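Local coordinates for MdcE (Pseudomonas aeruginosa, PDB 5VIP), which probably serves as the gamma subunit of a biotin-independent malonate decarboxylase, an enzyme thought to decarboxylate malonyl carried on an acyl carrier protein, at residues A22-A27 and I110-S115; G150-K155 and L171-D176; V179-M184 and Y212-Y217; P43-V48 and L81-G86; D136-A141 and L162-Q167. All blocks are in the same frame, centred on the assembly; numbering follows the deposited sequence.

Interaction 1 (A22-A27 and I110-S115); sequences ASRGLA and IVDVPS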
# COMPACT_ATOMS: atom_id res chain seq x y z
N ALA A 22 -22.92 -12.78 6.85
CA ALA A 22 -21.98 -13.00 5.75
C ALA A 22 -20.54 -12.79 6.23
O ALA A 22 -19.63 -13.50 5.81
CB ALA A 22 -22.29 -12.07 4.57
N SER A 23 -20.35 -11.82 7.12
CA SER A 23 -19.04 -11.57 7.71
C SER A 23 -19.17 -10.64 8.90
O SER A 23 -20.18 -9.93 9.03
CB SER A 23 -18.08 -10.94 6.69
OG SER A 23 -18.50 -9.61 6.41
N ARG A 24 -18.15 -10.61 9.74
CA ARG A 24 -18.07 -9.63 10.82
C ARG A 24 -18.11 -8.19 10.33
O ARG A 24 -18.69 -7.32 10.98
CB ARG A 24 -16.80 -9.81 11.64
CG ARG A 24 -16.74 -11.07 12.44
CD ARG A 24 -15.64 -10.93 13.45
NE ARG A 24 -15.40 -12.17 14.18
CZ ARG A 24 -14.36 -12.35 14.98
NH1 ARG A 24 -13.47 -11.38 15.14
NH2 ARG A 24 -14.21 -13.51 15.61
N GLY A 25 -17.48 -7.91 9.19
CA GLY A 25 -17.50 -6.57 8.65
C GLY A 25 -18.91 -6.10 8.35
O GLY A 25 -19.28 -4.96 8.65
N LEU A 26 -19.71 -7.00 7.76
CA LEU A 26 -21.09 -6.69 7.45
C LEU A 26 -21.91 -6.49 8.72
O LEU A 26 -22.68 -5.53 8.84
CB LEU A 26 -21.71 -7.80 6.60
CG LEU A 26 -23.14 -7.57 6.13
CD1 LEU A 26 -23.27 -6.24 5.39
CD2 LEU A 26 -23.56 -8.73 5.23
N ALA A 27 -21.74 -7.40 9.68
CA ALA A 27 -22.42 -7.32 10.97
C ALA A 27 -22.16 -5.99 11.66
O ALA A 27 -23.08 -5.34 12.14
CB ALA A 27 -21.98 -8.46 11.86
N ILE A 110 -14.31 0.04 8.33
CA ILE A 110 -14.55 -1.17 9.08
C ILE A 110 -13.84 -2.30 8.36
O ILE A 110 -14.17 -2.63 7.21
CB ILE A 110 -16.05 -1.47 9.21
CG1 ILE A 110 -16.75 -0.31 9.92
CG2 ILE A 110 -16.26 -2.78 9.92
CD1 ILE A 110 -18.27 -0.40 9.90
N VAL A 111 -12.87 -2.89 9.03
CA VAL A 111 -11.94 -3.77 8.35
C VAL A 111 -12.15 -5.24 8.71
O VAL A 111 -11.94 -5.64 9.85
CB VAL A 111 -10.48 -3.38 8.65
CG1 VAL A 111 -9.51 -4.31 7.92
CG2 VAL A 111 -10.21 -1.91 8.25
N ASP A 112 -12.58 -6.03 7.74
CA ASP A 112 -12.62 -7.47 7.87
C ASP A 112 -12.45 -8.06 6.49
O ASP A 112 -13.43 -8.37 5.80
CB ASP A 112 -13.92 -7.95 8.53
CG ASP A 112 -14.04 -9.47 8.57
OD1 ASP A 112 -13.00 -10.16 8.67
OD2 ASP A 112 -15.19 -9.97 8.49
N VAL A 113 -11.19 -8.19 6.06
CA VAL A 113 -10.87 -8.62 4.71
C VAL A 113 -9.83 -9.73 4.76
O VAL A 113 -8.77 -9.59 5.39
CB VAL A 113 -10.34 -7.44 3.86
CG1 VAL A 113 -11.48 -6.51 3.49
CG2 VAL A 113 -9.26 -6.68 4.62
N PRO A 114 -10.14 -10.86 4.11
CA PRO A 114 -9.33 -12.08 4.19
C PRO A 114 -8.01 -12.01 3.43
O PRO A 114 -7.02 -12.59 3.87
CB PRO A 114 -10.25 -13.14 3.57
CG PRO A 114 -11.14 -12.37 2.66
CD PRO A 114 -11.35 -11.04 3.31
N SER A 115 -8.01 -11.30 2.30
CA SER A 115 -6.84 -11.16 1.44
C SER A 115 -7.25 -10.32 0.24
O SER A 115 -8.43 -10.03 0.06
CB SER A 115 -6.33 -12.51 0.96
OG SER A 115 -7.32 -13.13 0.15
O HOH W 1 -16.39 -8.01 6.03
O HOH W 2 -15.89 -12.65 9.22
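D112, near the end of strand 106-113, faces G25 in the first turn of helix 24-33, and its side chain meets the helix from CB to OD2. D112 CB rests 3.6 Å from G25 N; with no side chain on G25, the helix backbone can come this close. CG stands anti to the backbone N of D112 (chi1 175°), which swings the carboxylate in front of the helix N terminus, with D112 CG 4.1 Å from R24 CB. At the tip, D112 OD2 takes G25 N at 3.2 Å with an N-H...O angle of 150°, met on its anti side and 17° out of the carboxylate plane. A water donates to D112 OD2 (2.9 Å from its oxygen) and accepts from R24 N. D112 OD1 has a partner outside, K155 N. S23 is the N-cap, its OG accepting from L26 N at 3.2 Å, while a second water links S23 OG (2.7 Å from its oxygen) to D112 O. A carboxylate placed here probably complements the positive end of the helix dipole. R24 sends its guanidinium elsewhere, to D176 and E233. Along the strand, I110 CG2 lies 3.9 Å from G25 O. Helix 24-33 thus lies against one side of strand 106-113, where I110 also meets F29 and L32; on the other side V111 meets F161 of helix 158-163, and strands 56-63 and 148-152 flank it in the sheet.

Interaction 2 (G150-K155 and L171-D176); sequences GLLVGK and LIALHD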
# COMPACT_ATOMS: atom_id res chain seq x y z
N GLY A 150 -9.42 3.44 11.29
CA GLY A 150 -9.56 2.06 10.88
C GLY A 150 -10.04 1.20 12.05
O GLY A 150 -9.36 1.13 13.07
N LEU A 151 -11.18 0.54 11.89
CA LEU A 151 -11.70 -0.32 12.95
C LEU A 151 -11.54 -1.78 12.55
O LEU A 151 -12.22 -2.26 11.65
CB LEU A 151 -13.17 0.00 13.24
CG LEU A 151 -13.79 -0.88 14.32
CD1 LEU A 151 -13.13 -0.62 15.67
CD2 LEU A 151 -15.30 -0.67 14.40
N LEU A 152 -10.63 -2.48 13.21
CA LEU A 152 -10.35 -3.87 12.84
C LEU A 152 -11.27 -4.80 13.61
O LEU A 152 -11.08 -4.98 14.81
CB LEU A 152 -8.89 -4.23 13.14
CG LEU A 152 -7.81 -3.23 12.70
CD1 LEU A 152 -6.42 -3.85 12.78
CD2 LEU A 152 -8.08 -2.68 11.32
N VAL A 153 -12.24 -5.41 12.94
CA VAL A 153 -13.22 -6.25 13.62
C VAL A 153 -12.99 -7.71 13.26
O VAL A 153 -13.57 -8.59 13.89
CB VAL A 153 -14.67 -5.84 13.29
CG1 VAL A 153 -14.88 -4.36 13.59
CG2 VAL A 153 -15.02 -6.15 11.84
N GLY A 154 -12.12 -7.95 12.28
CA GLY A 154 -11.81 -9.31 11.87
C GLY A 154 -10.44 -9.42 11.22
O GLY A 154 -9.45 -8.95 11.75
N LYS A 155 -10.38 -10.05 10.05
CA LYS A 155 -9.10 -10.20 9.37
C LYS A 155 -8.67 -8.88 8.74
O LYS A 155 -9.48 -8.13 8.20
CB LYS A 155 -9.18 -11.30 8.32
CG LYS A 155 -9.67 -12.63 8.87
CD LYS A 155 -9.34 -13.79 7.96
CE LYS A 155 -9.94 -15.10 8.48
NZ LYS A 155 -11.43 -15.01 8.47
N LEU A 171 -5.69 3.58 14.35
CA LEU A 171 -6.14 2.21 14.22
C LEU A 171 -6.67 1.69 15.55
O LEU A 171 -5.98 1.76 16.58
CB LEU A 171 -5.01 1.30 13.73
CG LEU A 171 -4.52 1.48 12.29
CD1 LEU A 171 -3.34 0.56 12.05
CD2 LEU A 171 -5.64 1.18 11.30
N ILE A 172 -7.90 1.19 15.53
CA ILE A 172 -8.52 0.57 16.70
C ILE A 172 -8.87 -0.87 16.37
O ILE A 172 -9.48 -1.13 15.34
CB ILE A 172 -9.79 1.32 17.14
CG1 ILE A 172 -9.44 2.75 17.57
CG2 ILE A 172 -10.55 0.55 18.25
CD1 ILE A 172 -10.64 3.70 17.57
N ALA A 173 -8.47 -1.81 17.22
CA ALA A 173 -8.78 -3.20 16.97
C ALA A 173 -9.65 -3.78 18.08
O ALA A 173 -9.47 -3.43 19.25
CB ALA A 173 -7.49 -4.02 16.84
N LEU A 174 -10.58 -4.65 17.73
CA LEU A 174 -11.27 -5.45 18.73
C LEU A 174 -10.30 -6.50 19.28
O LEU A 174 -9.52 -7.11 18.53
CB LEU A 174 -12.52 -6.11 18.13
CG LEU A 174 -13.49 -5.11 17.50
CD1 LEU A 174 -14.75 -5.78 17.02
CD2 LEU A 174 -13.80 -3.97 18.47
N HIS A 175 -10.33 -6.69 20.59
CA HIS A 175 -9.42 -7.62 21.24
C HIS A 175 -10.06 -9.00 21.23
O HIS A 175 -10.72 -9.39 22.20
CB HIS A 175 -9.09 -7.16 22.67
CG HIS A 175 -8.01 -7.96 23.33
ND1 HIS A 175 -8.28 -8.99 24.20
CD2 HIS A 175 -6.66 -7.87 23.26
CE1 HIS A 175 -7.14 -9.51 24.63
NE2 HIS A 175 -6.14 -8.85 24.08
N ASP A 176 -9.86 -9.72 20.14
CA ASP A 176 -10.55 -10.98 19.88
C ASP A 176 -9.67 -11.87 19.00
O ASP A 176 -8.96 -11.36 18.13
CB ASP A 176 -11.90 -10.70 19.21
CG ASP A 176 -12.57 -11.94 18.69
OD1 ASP A 176 -13.25 -12.61 19.49
OD2 ASP A 176 -12.43 -12.26 17.49
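G150-L152 and L171-L174 run as neighbouring parallel strands, their axes 4.6 Å apart at 17°, with G150 paired to L171, L151 to I172 and L152 to A173. Three nearly straight backbone bonds follow this register: I172 N to G150 O at 2.9 Å, L152 N to I172 O at 2.8 Å and L174 N to L152 O at 3.0 Å. L151 and I172 share one face of the sheet. With chi1 at 179° the L151 side chain runs on away from its own N, which puts L151 CD1 against I172 CG2, 3.8 Å away, the two side chains meeting at a slant. L152 and A173 occupy the other face, touching CB to CB at 4.0 Å. Beyond the paired residues V153 and L174 lie side by side and point the same way, V153 CG1 3.7 Å from L174 CD1. At V153 and G154 the chain turns a corner, after which strand 155-157 pairs with strand 180-182 in a second, small sheet, consistent with a crotonase-like fold. Helices cover the face of L151 and I172: L32 of helix 24-33 meets L151, C246 and A250 of helix 237-254 meet I172, and W28 packs on V153 and L174. Strand 106-113 continues the sheet beside L151.

Interaction 3 (V179-M184 and Y212-Y217); sequences VMVHAM and YDIDSY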
# COMPACT_ATOMS: atom_id res chain seq x y z
N VAL A 179 -9.43 -11.49 15.22
CA VAL A 179 -8.85 -10.27 14.67
C VAL A 179 -7.37 -10.53 14.46
O VAL A 179 -6.63 -10.77 15.40
CB VAL A 179 -9.05 -9.05 15.59
CG1 VAL A 179 -8.43 -7.81 14.96
CG2 VAL A 179 -10.54 -8.81 15.84
N MSE A 180 -6.95 -10.50 13.20
CA MSE A 180 -5.58 -10.84 12.86
C MSE A 180 -5.05 -9.90 11.80
O MSE A 180 -5.73 -9.62 10.82
CB MSE A 180 -5.48 -12.29 12.38
CG MSE A 180 -5.78 -13.31 13.47
SE MSE A 180 -5.91 -15.12 12.76
CE MSE A 180 -7.55 -14.98 11.74
N VAL A 181 -3.85 -9.39 12.03
CA VAL A 181 -3.16 -8.57 11.05
C VAL A 181 -1.94 -9.35 10.59
O VAL A 181 -1.18 -9.85 11.44
CB VAL A 181 -2.72 -7.22 11.63
CG1 VAL A 181 -2.06 -6.36 10.54
CG2 VAL A 181 -3.89 -6.48 12.27
N HIS A 182 -1.75 -9.48 9.28
CA HIS A 182 -0.54 -10.13 8.77
C HIS A 182 -0.36 -9.83 7.29
O HIS A 182 -1.23 -9.25 6.65
CB HIS A 182 -0.60 -11.65 8.97
CG HIS A 182 0.74 -12.29 9.20
ND1 HIS A 182 1.55 -12.73 8.18
CD2 HIS A 182 1.40 -12.58 10.35
CE1 HIS A 182 2.65 -13.26 8.67
NE2 HIS A 182 2.59 -13.18 9.99
N ALA A 183 0.79 -10.24 6.76
CA ALA A 183 1.14 -10.02 5.37
C ALA A 183 0.77 -11.21 4.48
O ALA A 183 0.60 -11.06 3.28
CB ALA A 183 2.63 -9.72 5.26
N MSE A 184 0.62 -12.38 5.08
CA MSE A 184 0.19 -13.56 4.33
C MSE A 184 -0.63 -14.52 5.20
O MSE A 184 -0.51 -14.51 6.43
CB MSE A 184 1.40 -14.29 3.75
CG MSE A 184 2.21 -15.04 4.79
SE MSE A 184 3.99 -15.57 4.14
CE MSE A 184 4.93 -13.88 4.48
N TYR A 212 0.29 -13.81 14.42
CA TYR A 212 -1.00 -13.45 13.83
C TYR A 212 -1.97 -12.79 14.83
O TYR A 212 -2.88 -12.06 14.43
CB TYR A 212 -1.66 -14.69 13.21
CG TYR A 212 -1.03 -15.10 11.90
CD1 TYR A 212 0.14 -15.85 11.87
CD2 TYR A 212 -1.60 -14.72 10.69
CE1 TYR A 212 0.73 -16.21 10.67
CE2 TYR A 212 -1.02 -15.07 9.48
CZ TYR A 212 0.15 -15.81 9.48
OH TYR A 212 0.73 -16.17 8.28
N ASP A 213 -1.77 -13.03 16.12
CA ASP A 213 -2.69 -12.52 17.14
C ASP A 213 -2.56 -11.01 17.36
O ASP A 213 -1.52 -10.41 17.10
CB ASP A 213 -2.46 -13.23 18.47
CG ASP A 213 -1.17 -12.79 19.12
OD1 ASP A 213 -0.10 -13.28 18.71
OD2 ASP A 213 -1.22 -11.93 20.03
N ILE A 214 -3.62 -10.41 17.89
CA ILE A 214 -3.68 -8.97 17.98
C ILE A 214 -2.87 -8.41 19.16
O ILE A 214 -2.47 -7.25 19.15
CB ILE A 214 -5.15 -8.50 18.06
CG1 ILE A 214 -5.27 -7.02 17.68
CG2 ILE A 214 -5.77 -8.83 19.42
CD1 ILE A 214 -4.87 -6.74 16.22
N ASP A 215 -2.58 -9.24 20.17
CA ASP A 215 -1.72 -8.79 21.25
C ASP A 215 -0.29 -8.56 20.75
O ASP A 215 0.34 -7.54 21.07
CB ASP A 215 -1.72 -9.79 22.40
CG ASP A 215 -2.91 -9.62 23.31
OD1 ASP A 215 -3.37 -8.47 23.48
OD2 ASP A 215 -3.40 -10.63 23.86
N SER A 216 0.22 -9.51 19.98
CA SER A 216 1.52 -9.37 19.35
C SER A 216 1.60 -8.11 18.50
O SER A 216 2.56 -7.35 18.59
CB SER A 216 1.83 -10.59 18.48
OG SER A 216 1.97 -11.75 19.28
N TYR A 217 0.57 -7.89 17.67
CA TYR A 217 0.54 -6.71 16.80
C TYR A 217 0.55 -5.43 17.63
O TYR A 217 1.27 -4.49 17.32
CB TYR A 217 -0.68 -6.75 15.88
CG TYR A 217 -0.75 -5.59 14.90
CD1 TYR A 217 0.05 -5.57 13.76
CD2 TYR A 217 -1.64 -4.54 15.11
CE1 TYR A 217 -0.02 -4.51 12.86
CE2 TYR A 217 -1.71 -3.47 14.21
CZ TYR A 217 -0.90 -3.47 13.09
OH TYR A 217 -0.96 -2.43 12.19
O HOH W 3 -5.96 -11.94 17.74
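The rings of H182 and Y212 form an offset stack, centroids 3.7 Å apart and planes only 7° from parallel. Y212 CZ sits over the centre of the imidazole, and H182 CD2 over the centre of the phenol, so one face of each ring is covered by the other. At the imidazole edge M184 N donates in plane to H182 ND1 at 3.3 Å. At the phenol edge Y212 OH donates to M184 O at 2.8 Å, approaching from above the carbonyl plane, 44° out of it. M184, a selenomethionine, thus binds one ring through its N and the other through its O, which probably limits sliding of the stack. Y217 makes the second aromatic contact: the V181 rotamer, CG1 trans to the backbone N (chi1 -177°), sets both methyls against the ring, V181 CG2 4.0 Å above the Y217 centroid in a CH-pi contact over the face and V181 CG1 3.6 Å from Y217 CE1. I214 CD1 fills in between V179 CG1 (3.9 Å) and V181 CG2. D213 is the N-cap of helix 214-219, its OD2 accepting from S216 N, and a water joins V179 O to I214 N. H182 and M184 also pack on the partner protein chain, so the stack lies close to the subunit interface. Not every polar group is satisfied: V181 N and Y212 O are buried with no partner. For the imidazole the chemistry is plainer. ND1 serves as an acceptor and NE2 is hydrogen-bonded to M210 O, which is consistent with a proton on NE2 and holds the ring's rotation under the tyrosine.

Interaction 4 (P43-V48 and L81-G86); sequences PASLRV and LLEGWG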
# COMPACT_ATOMS: atom_id res chain seq x y z
N PRO A 43 -20.37 -1.38 -6.09
CA PRO A 43 -20.29 -2.84 -6.12
C PRO A 43 -20.97 -3.44 -4.88
O PRO A 43 -20.92 -2.83 -3.80
CB PRO A 43 -18.78 -3.11 -6.10
CG PRO A 43 -18.16 -1.87 -6.64
CD PRO A 43 -19.06 -0.73 -6.25
N ALA A 44 -21.57 -4.62 -5.01
CA ALA A 44 -22.27 -5.27 -3.91
C ALA A 44 -21.33 -5.72 -2.80
O ALA A 44 -21.77 -6.04 -1.69
CB ALA A 44 -23.07 -6.45 -4.43
N SER A 45 -20.03 -5.76 -3.10
CA SER A 45 -19.01 -6.11 -2.12
C SER A 45 -18.58 -4.89 -1.30
O SER A 45 -17.65 -4.98 -0.50
CB SER A 45 -17.81 -6.72 -2.82
OG SER A 45 -17.44 -5.90 -3.92
N LEU A 46 -19.24 -3.76 -1.52
CA LEU A 46 -18.96 -2.52 -0.80
C LEU A 46 -20.18 -2.03 -0.03
O LEU A 46 -21.27 -1.93 -0.59
CB LEU A 46 -18.53 -1.43 -1.76
CG LEU A 46 -17.10 -0.95 -1.59
CD1 LEU A 46 -16.20 -2.12 -1.90
CD2 LEU A 46 -16.83 0.24 -2.49
N ARG A 47 -19.99 -1.71 1.25
CA ARG A 47 -21.02 -1.00 2.00
C ARG A 47 -20.52 0.39 2.35
O ARG A 47 -19.45 0.54 2.97
CB ARG A 47 -21.39 -1.76 3.27
CG ARG A 47 -21.97 -3.13 3.03
CD ARG A 47 -23.32 -3.05 2.33
NE ARG A 47 -23.91 -4.38 2.21
CZ ARG A 47 -23.68 -5.20 1.20
NH1 ARG A 47 -22.87 -4.82 0.22
NH2 ARG A 47 -24.24 -6.41 1.16
N VAL A 48 -21.29 1.40 1.97
CA VAL A 48 -20.97 2.80 2.23
C VAL A 48 -22.21 3.51 2.76
O VAL A 48 -23.30 3.34 2.21
CB VAL A 48 -20.47 3.53 0.95
CG1 VAL A 48 -20.11 4.98 1.26
CG2 VAL A 48 -19.29 2.80 0.33
N LEU A 81 -10.68 -6.29 -7.97
CA LEU A 81 -10.66 -5.14 -8.87
C LEU A 81 -11.77 -4.14 -8.58
O LEU A 81 -11.53 -2.92 -8.55
CB LEU A 81 -10.77 -5.62 -10.32
CG LEU A 81 -9.55 -6.39 -10.81
CD1 LEU A 81 -9.92 -7.31 -11.95
CD2 LEU A 81 -8.47 -5.40 -11.27
N LEU A 82 -12.98 -4.64 -8.37
CA LEU A 82 -14.12 -3.75 -8.18
C LEU A 82 -14.06 -3.10 -6.81
O LEU A 82 -14.49 -1.97 -6.64
CB LEU A 82 -15.43 -4.50 -8.36
CG LEU A 82 -15.61 -5.09 -9.76
CD1 LEU A 82 -16.87 -5.93 -9.84
CD2 LEU A 82 -15.63 -3.97 -10.80
N GLU A 83 -13.50 -3.82 -5.85
CA GLU A 83 -13.44 -3.34 -4.48
C GLU A 83 -12.40 -2.24 -4.36
O GLU A 83 -12.66 -1.22 -3.73
CB GLU A 83 -13.13 -4.48 -3.51
CG GLU A 83 -14.23 -5.54 -3.43
CD GLU A 83 -14.38 -6.33 -4.73
OE1 GLU A 83 -13.34 -6.76 -5.29
OE2 GLU A 83 -15.53 -6.51 -5.20
N GLY A 84 -11.23 -2.46 -4.96
CA GLY A 84 -10.20 -1.44 -5.02
C GLY A 84 -10.67 -0.17 -5.69
O GLY A 84 -10.60 0.92 -5.11
N TRP A 85 -11.16 -0.28 -6.92
CA TRP A 85 -11.58 0.93 -7.62
C TRP A 85 -12.84 1.50 -6.98
O TRP A 85 -13.01 2.71 -6.94
CB TRP A 85 -11.81 0.67 -9.11
CG TRP A 85 -10.54 0.47 -9.90
CD1 TRP A 85 -10.19 -0.62 -10.63
CD2 TRP A 85 -9.45 1.41 -10.04
NE1 TRP A 85 -8.96 -0.43 -11.23
CE2 TRP A 85 -8.49 0.81 -10.88
CE3 TRP A 85 -9.21 2.70 -9.54
CZ2 TRP A 85 -7.29 1.46 -11.22
CZ3 TRP A 85 -8.02 3.34 -9.90
CH2 TRP A 85 -7.08 2.71 -10.72
N GLY A 86 -13.70 0.63 -6.45
CA GLY A 86 -14.91 1.08 -5.78
C GLY A 86 -14.64 1.92 -4.53
O GLY A 86 -15.29 2.95 -4.30
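A type I beta turn from P43 to L46, closed by a bond from L46 N to P43 O, leads into strand 46-53 and packs against the first turns of helix 81-97. Three of its residues touch the helix. P43 presents CG to the backbone, 3.7 Å from L82 O, and the same atom reaches L82 CB at 4.2 Å. S45 points its hydroxyl at E83, and S45 OG donates to E83 OE2 at 2.4 Å, a separation so short that the exact length is doubtful. The glutamate reaches the turn because its chain bends at chi2 (67°), turning the carboxylate back toward the start of the helix. Strand 46-53 is the outermost strand on its side of the main sheet in this chain, antiparallel to 56-63, and the start of helix 81-97 lies against the turn that leads into the strand; the contact therefore joins a sheet edge to a helix N terminus. Second partners steady the carboxylate: N69 ND2 bonds to OE2, while G80 N, just ahead of the helix, bonds to OE1. L46 follows with its two methyl groups apart. L46 CD1 lies 4.0 Å from E83 CA, and L46 CD2 presses on bare backbone at G86 C, 3.4 Å away, an approach possible because G86 carries no side chain. The chi1 of L46, -115°, falls away from the usual staggered positions, so its packing may be somewhat strained. On another side of the helix W85 stacks with an aromatic ring of the partner protein chain.

Interaction 5 (D136-A141 and L162-Q167); sequences DAYARA and LAHGYQ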
# COMPACT_ATOMS: atom_id res chain seq x y z
N ASP A 136 -4.33 5.63 -2.69
CA ASP A 136 -4.16 7.03 -3.07
C ASP A 136 -5.35 7.88 -2.59
O ASP A 136 -5.16 8.96 -2.03
CB ASP A 136 -3.98 7.15 -4.59
CG ASP A 136 -3.61 8.56 -5.02
OD1 ASP A 136 -2.48 9.00 -4.73
OD2 ASP A 136 -4.46 9.22 -5.64
N ALA A 137 -6.57 7.39 -2.78
CA ALA A 137 -7.75 8.15 -2.36
C ALA A 137 -7.78 8.34 -0.83
O ALA A 137 -7.99 9.46 -0.33
CB ALA A 137 -9.02 7.46 -2.83
N TYR A 138 -7.57 7.26 -0.08
CA TYR A 138 -7.53 7.33 1.37
C TYR A 138 -6.45 8.29 1.88
O TYR A 138 -6.69 9.14 2.76
CB TYR A 138 -7.30 5.95 1.97
CG TYR A 138 -8.54 5.12 2.26
CD1 TYR A 138 -9.49 5.56 3.19
CD2 TYR A 138 -8.72 3.87 1.66
CE1 TYR A 138 -10.60 4.77 3.51
CE2 TYR A 138 -9.83 3.08 1.97
CZ TYR A 138 -10.77 3.54 2.90
OH TYR A 138 -11.88 2.76 3.23
N ALA A 139 -5.24 8.16 1.34
CA ALA A 139 -4.14 9.03 1.75
C ALA A 139 -4.42 10.51 1.43
O ALA A 139 -4.15 11.39 2.24
CB ALA A 139 -2.82 8.58 1.07
N ARG A 140 -4.94 10.78 0.23
CA ARG A 140 -5.24 12.15 -0.16
C ARG A 140 -6.30 12.73 0.76
O ARG A 140 -6.21 13.89 1.18
CB ARG A 140 -5.70 12.22 -1.62
CG ARG A 140 -4.56 12.16 -2.62
CD ARG A 140 -5.02 12.42 -4.05
NE ARG A 140 -5.85 11.34 -4.57
CZ ARG A 140 -7.15 11.47 -4.82
NH1 ARG A 140 -7.75 12.63 -4.62
NH2 ARG A 140 -7.84 10.43 -5.29
N ALA A 141 -7.30 11.92 1.09
CA ALA A 141 -8.34 12.34 2.03
C ALA A 141 -7.73 12.68 3.39
O ALA A 141 -8.07 13.71 3.97
CB ALA A 141 -9.40 11.27 2.17
N LEU A 162 -3.79 -2.99 3.22
CA LEU A 162 -3.11 -1.78 2.71
C LEU A 162 -4.12 -0.87 2.01
O LEU A 162 -4.09 0.36 2.18
CB LEU A 162 -1.97 -2.16 1.75
CG LEU A 162 -0.74 -2.79 2.41
CD1 LEU A 162 0.27 -3.29 1.37
CD2 LEU A 162 -0.07 -1.80 3.35
N ALA A 163 -5.03 -1.47 1.25
CA ALA A 163 -6.01 -0.73 0.46
C ALA A 163 -7.16 -0.21 1.32
O ALA A 163 -7.74 0.83 1.02
CB ALA A 163 -6.56 -1.60 -0.67
N HIS A 164 -7.49 -0.95 2.37
CA HIS A 164 -8.68 -0.64 3.16
C HIS A 164 -8.34 -0.68 4.64
O HIS A 164 -8.44 -1.73 5.28
CB HIS A 164 -9.80 -1.62 2.83
CG HIS A 164 -11.06 -1.38 3.61
ND1 HIS A 164 -11.74 -0.19 3.55
CD2 HIS A 164 -11.76 -2.19 4.43
CE1 HIS A 164 -12.81 -0.26 4.33
NE2 HIS A 164 -12.85 -1.47 4.86
N GLY A 165 -7.89 0.45 5.16
CA GLY A 165 -7.60 0.58 6.57
C GLY A 165 -6.23 1.11 6.92
O GLY A 165 -6.11 1.87 7.86
N TYR A 166 -5.18 0.73 6.19
CA TYR A 166 -3.84 0.97 6.73
C TYR A 166 -3.38 2.43 6.52
O TYR A 166 -2.32 2.81 7.03
CB TYR A 166 -2.80 0.05 6.11
CG TYR A 166 -1.89 -0.62 7.13
CD1 TYR A 166 -1.38 -1.90 6.91
CD2 TYR A 166 -1.65 -0.03 8.38
CE1 TYR A 166 -0.57 -2.52 7.85
CE2 TYR A 166 -0.86 -0.66 9.32
CZ TYR A 166 -0.31 -1.89 9.05
OH TYR A 166 0.47 -2.54 10.00
N GLN A 167 -4.14 3.25 5.81
CA GLN A 167 -3.80 4.66 5.72
C GLN A 167 -4.41 5.51 6.84
O GLN A 167 -4.32 6.73 6.81
CB GLN A 167 -4.23 5.23 4.36
CG GLN A 167 -3.32 4.82 3.21
CD GLN A 167 -1.86 5.23 3.45
OE1 GLN A 167 -1.57 6.40 3.71
NE2 GLN A 167 -0.95 4.27 3.36
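A chi1 of 180° extends H164 away from its own backbone N, and Y138 holds its ring out at chi1 -89°; together these bring the phenol oxygen to the imidazole edge. Y138 OH and H164 ND1 are hydrogen-bonded at 3.0 Å, the oxygen lying in the imidazole plane, and either atom could be the donor. On the phenol ring, A163 O lies at the edge, near its plane, 3.2 Å from Y138 CE2 and 3.3 Å from Y138 CD2. This carbonyl belongs to the last residue of helix 158-163. Nearer the backbone of helix 127-143, Y138 CB touches Q167 CB at 4.0 Å. Q167 OE1 lies beside A139 CB, 3.6 Å away. The polar end of Q167 is used elsewhere: OE1 bonds to R142 NH2, and NE2 to the backbone of the partner protein chain, so the glutamine bridges helix 127-143 and the neighbouring protein chain. H164 has its second bond through NE2, to I110 O in strand 106-113. With both imidazole nitrogens engaged, its rotation is probably fixed, and H164 gives the hydroxyl of buried Y138 a polar partner; the tyrosine side chain also packs on V91 and A109.

From the N terminus, interaction 1 closes the longest loop, bringing strand 106-113 back to helix 24-33. Interaction 4 falls wholly within that loop, joining the start of edge strand 46-53 to helix 81-97. Interactions 5 and 2 come next and cross: their segments alternate along the chain, so helix 127-143 meets the end of helix 158-163 while strands 148-152 and 170-174 pair. Interaction 3 follows in series, joining the small second sheet to helix 214-219. Further contacts join them, among them H175 to D215 between 2 and 3, and Y166 to Y217 between 5 and 3. Interactions 3 and 4 lie on opposite sides of the chain's centre, their centres about 24 Å apart.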